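Local coordinates for protein iron-regulated transcriptional activator AFT2 (Saccharomyces cerevisiae, PDB 4LMG) that activates genes of the iron regulon when iron is low by recognising the 5'-CACCC-3' iron-responsive element in their promoters, at residues 73-78 against 93-98. Residues are numbered along the deposited sequence; the frame is centred on the assembly and turned at random.
Sequences CPFRIR and MNNIHS. With ZN (zinc ion), chain I; nucleotides of chain H.
Arg-76 and Met-93 form an antiparallel hydrogen-bonded pair: Met-93 N meets Arg-76 O at 2.7 Å, and the return bond from Arg-76 N to Met-93 O is longer, 3.2 Å. On the zinc side of this pair both chains are loops, 73-75 leading into one strand and 94-98 leaving the other, and a zinc ion ties them together. Cys-73 SG binds it at 2.3 Å and His-97 ND1 at 2.1 Å; Cys-50 and His-99 complete the Cys2His2 site, a zinc centre of the WRKY-GCM1 fold set at one end of its antiparallel sheet. With CG of Phe-75 anti to its backbone N (chi1 -179°), His-97 CE1 lies over one face of the phenyl ring, 3.3 Å from Phe-75 CG, in an offset stack (planes 23° apart). Asn-95 ND2 approaches the same phenyl at its edge, 3.8 Å from Phe-75 CE2. The Arg-76 chain bends at chi2 (-58°), bringing NH1 back to its own segment, where two hydrogen bonds, to a lone pair of Cys-73 O and, from above the carbonyl plane, to Phe-75 O, both oxygens near the guanidinium plane, hold the group with one face toward the adenine of DA1 of chain H. Met-93 CE rests on Arg-78 CB at 3.6 Å, while its SD faces the sugar carbon C5' of that nucleotide.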
loop_
_atom_site.group_PDB
_atom_site.type_symbol
_atom_site.label_atom_id
_atom_site.label_comp_id
_atom_site.label_asym_id
_atom_site.label_seq_id
_atom_site.Cartn_x
_atom_site.Cartn_y
_atom_site.Cartn_z
ATOM N N CYS A 73 -18.541 -1.760 5.405
ATOM C CA CYS A 73 -19.545 -0.935 4.747
ATOM C C CYS A 73 -19.464 -1.056 3.230
ATOM O O CYS A 73 -18.387 -0.928 2.652
ATOM C CB CYS A 73 -19.389 0.526 5.164
ATOM S SG CYS A 73 -20.635 1.612 4.459
ATOM N N PRO A 74 -20.615 -1.291 2.580
ATOM C CA PRO A 74 -20.716 -1.527 1.135
ATOM C C PRO A 74 -20.661 -0.245 0.304
ATOM O O PRO A 74 -20.413 -0.314 -0.900
ATOM C CB PRO A 74 -22.094 -2.176 0.996
ATOM C CG PRO A 74 -22.890 -1.562 2.098
ATOM C CD PRO A 74 -21.928 -1.376 3.246
ATOM N N PHE A 75 -20.899 0.900 0.938
ATOM C CA PHE A 75 -20.873 2.191 0.252
ATOM C C PHE A 75 -19.637 2.332 -0.633
ATOM O O PHE A 75 -18.518 2.048 -0.201
ATOM C CB PHE A 75 -20.920 3.328 1.274
ATOM C CG PHE A 75 -20.919 4.703 0.662
ATOM C CD1 PHE A 75 -19.744 5.430 0.556
ATOM C CD2 PHE A 75 -22.098 5.278 0.211
ATOM C CE1 PHE A 75 -19.744 6.702 0.002
ATOM C CE2 PHE A 75 -22.104 6.545 -0.342
ATOM C CZ PHE A 75 -20.925 7.258 -0.447
ATOM N N ARG A 76 -19.844 2.770 -1.872
ATOM C CA ARG A 76 -18.744 2.940 -2.815
ATOM C C ARG A 76 -18.943 4.145 -3.725
ATOM O O ARG A 76 -20.045 4.399 -4.206
ATOM C CB ARG A 76 -18.562 1.685 -3.674
ATOM C CG ARG A 76 -17.964 0.492 -2.950
ATOM C CD ARG A 76 -16.608 0.827 -2.354
ATOM N NE ARG A 76 -15.947 -0.354 -1.803
ATOM C CZ ARG A 76 -16.267 -0.916 -0.640
ATOM N NH1 ARG A 76 -17.246 -0.409 0.099
ATOM N NH2 ARG A 76 -15.609 -1.986 -0.217
ATOM N N ILE A 77 -17.867 4.885 -3.957
ATOM C CA ILE A 77 -17.872 5.940 -4.959
ATOM C C ILE A 77 -16.822 5.619 -6.014
ATOM O O ILE A 77 -15.678 5.300 -5.687
ATOM C CB ILE A 77 -17.576 7.316 -4.348
ATOM C CG1 ILE A 77 -18.607 7.657 -3.270
ATOM C CG2 ILE A 77 -17.571 8.386 -5.428
ATOM C CD1 ILE A 77 -18.424 9.030 -2.675
ATOM N N ARG A 78 -17.213 5.692 -7.279
ATOM C CA ARG A 78 -16.297 5.379 -8.366
ATOM C C ARG A 78 -16.199 6.532 -9.355
ATOM O O ARG A 78 -17.186 6.914 -9.977
ATOM C CB ARG A 78 -16.732 4.096 -9.076
ATOM C CG ARG A 78 -15.735 3.570 -10.098
ATOM C CD ARG A 78 -16.029 2.117 -10.431
ATOM N NE ARG A 78 -15.160 1.603 -11.484
ATOM C CZ ARG A 78 -15.494 1.558 -12.770
ATOM N NH1 ARG A 78 -16.683 1.998 -13.162
ATOM N NH2 ARG A 78 -14.642 1.074 -13.664
ATOM N N MET A 93 -22.404 4.152 -5.492
ATOM C CA MET A 93 -22.966 2.808 -5.472
ATOM C C MET A 93 -23.304 2.398 -4.041
ATOM O O MET A 93 -22.756 2.949 -3.087
ATOM C CB MET A 93 -21.971 1.817 -6.072
ATOM C CG MET A 93 -21.383 2.262 -7.402
ATOM S SD MET A 93 -20.029 1.211 -7.957
ATOM C CE MET A 93 -19.609 2.002 -9.509
ATOM N N ASN A 94 -24.199 1.424 -3.899
ATOM C CA ASN A 94 -24.615 0.942 -2.584
ATOM C C ASN A 94 -24.715 2.069 -1.567
ATOM O O ASN A 94 -23.925 2.143 -0.627
ATOM C CB ASN A 94 -23.659 -0.138 -2.075
ATOM C CG ASN A 94 -23.799 -1.443 -2.830
ATOM O OD1 ASN A 94 -22.861 -1.899 -3.486
ATOM N ND2 ASN A 94 -24.974 -2.055 -2.740
ATOM N N ASN A 95 -25.695 2.944 -1.760
ATOM C CA ASN A 95 -25.850 4.116 -0.910
ATOM C C ASN A 95 -26.168 3.769 0.545
ATOM O O ASN A 95 -26.385 4.657 1.370
ATOM C CB ASN A 95 -26.919 5.044 -1.483
ATOM C CG ASN A 95 -26.927 6.398 -0.816
ATOM O OD1 ASN A 95 -27.890 6.770 -0.146
ATOM N ND2 ASN A 95 -25.840 7.140 -0.980
ATOM N N ILE A 96 -26.189 2.475 0.851
ATOM C CA ILE A 96 -26.491 2.005 2.196
ATOM C C ILE A 96 -25.221 1.848 3.022
ATOM O O ILE A 96 -24.205 1.365 2.524
ATOM C CB ILE A 96 -27.215 0.650 2.162
ATOM C CG1 ILE A 96 -28.411 0.709 1.207
ATOM C CG2 ILE A 96 -27.652 0.242 3.561
ATOM C CD1 ILE A 96 -29.113 -0.619 1.027
ATOM N N HIS A 97 -25.283 2.256 4.284
ATOM C CA HIS A 97 -24.144 2.121 5.185
ATOM C C HIS A 97 -24.420 1.097 6.281
ATOM O O HIS A 97 -25.570 0.868 6.655
ATOM C CB HIS A 97 -23.788 3.470 5.812
ATOM C CG HIS A 97 -23.282 4.477 4.828
ATOM N ND1 HIS A 97 -21.941 4.649 4.562
ATOM C CD2 HIS A 97 -23.938 5.371 4.051
ATOM C CE1 HIS A 97 -21.793 5.604 3.662
ATOM N NE2 HIS A 97 -22.989 6.059 3.336
ATOM N N SER A 98 -23.356 0.488 6.791
ATOM C CA SER A 98 -23.471 -0.507 7.848
ATOM C C SER A 98 -23.108 0.112 9.190
ATOM O O SER A 98 -22.784 -0.595 10.145
ATOM C CB SER A 98 -22.537 -1.683 7.568
ATOM O OG SER A 98 -21.182 -1.274 7.634
HETATM ZN ZN ZN I . -20.171 3.735 5.107
ATOM O "O5'" DA H 1 -17.125 -1.083 -9.836
ATOM C "C5'" DA H 1 -17.259 -1.147 -8.418
ATOM C "C4'" DA H 1 -15.905 -1.051 -7.735
ATOM O "O4'" DA H 1 -16.091 -0.973 -6.301
ATOM C "C3'" DA H 1 -14.989 -2.249 -7.930
ATOM O "O3'" DA H 1 -13.637 -1.870 -7.707
ATOM C "C2'" DA H 1 -15.484 -3.202 -6.846
ATOM C "C1'" DA H 1 -15.877 -2.246 -5.721
ATOM N N9 DA H 1 -17.101 -2.636 -5.028
ATOM C C8 DA H 1 -18.388 -2.407 -5.432
ATOM N N7 DA H 1 -19.294 -2.870 -4.607
ATOM C C5 DA H 1 -18.551 -3.444 -3.588
ATOM C C6 DA H 1 -18.923 -4.109 -2.403
ATOM N N6 DA H 1 -20.194 -4.313 -2.040
ATOM N N1 DA H 1 -17.932 -4.560 -1.604
ATOM C C2 DA H 1 -16.661 -4.354 -1.972
ATOM N N3 DA H 1 -16.189 -3.743 -3.057
ATOM C C4 DA H 1 -17.196 -3.308 -3.831
#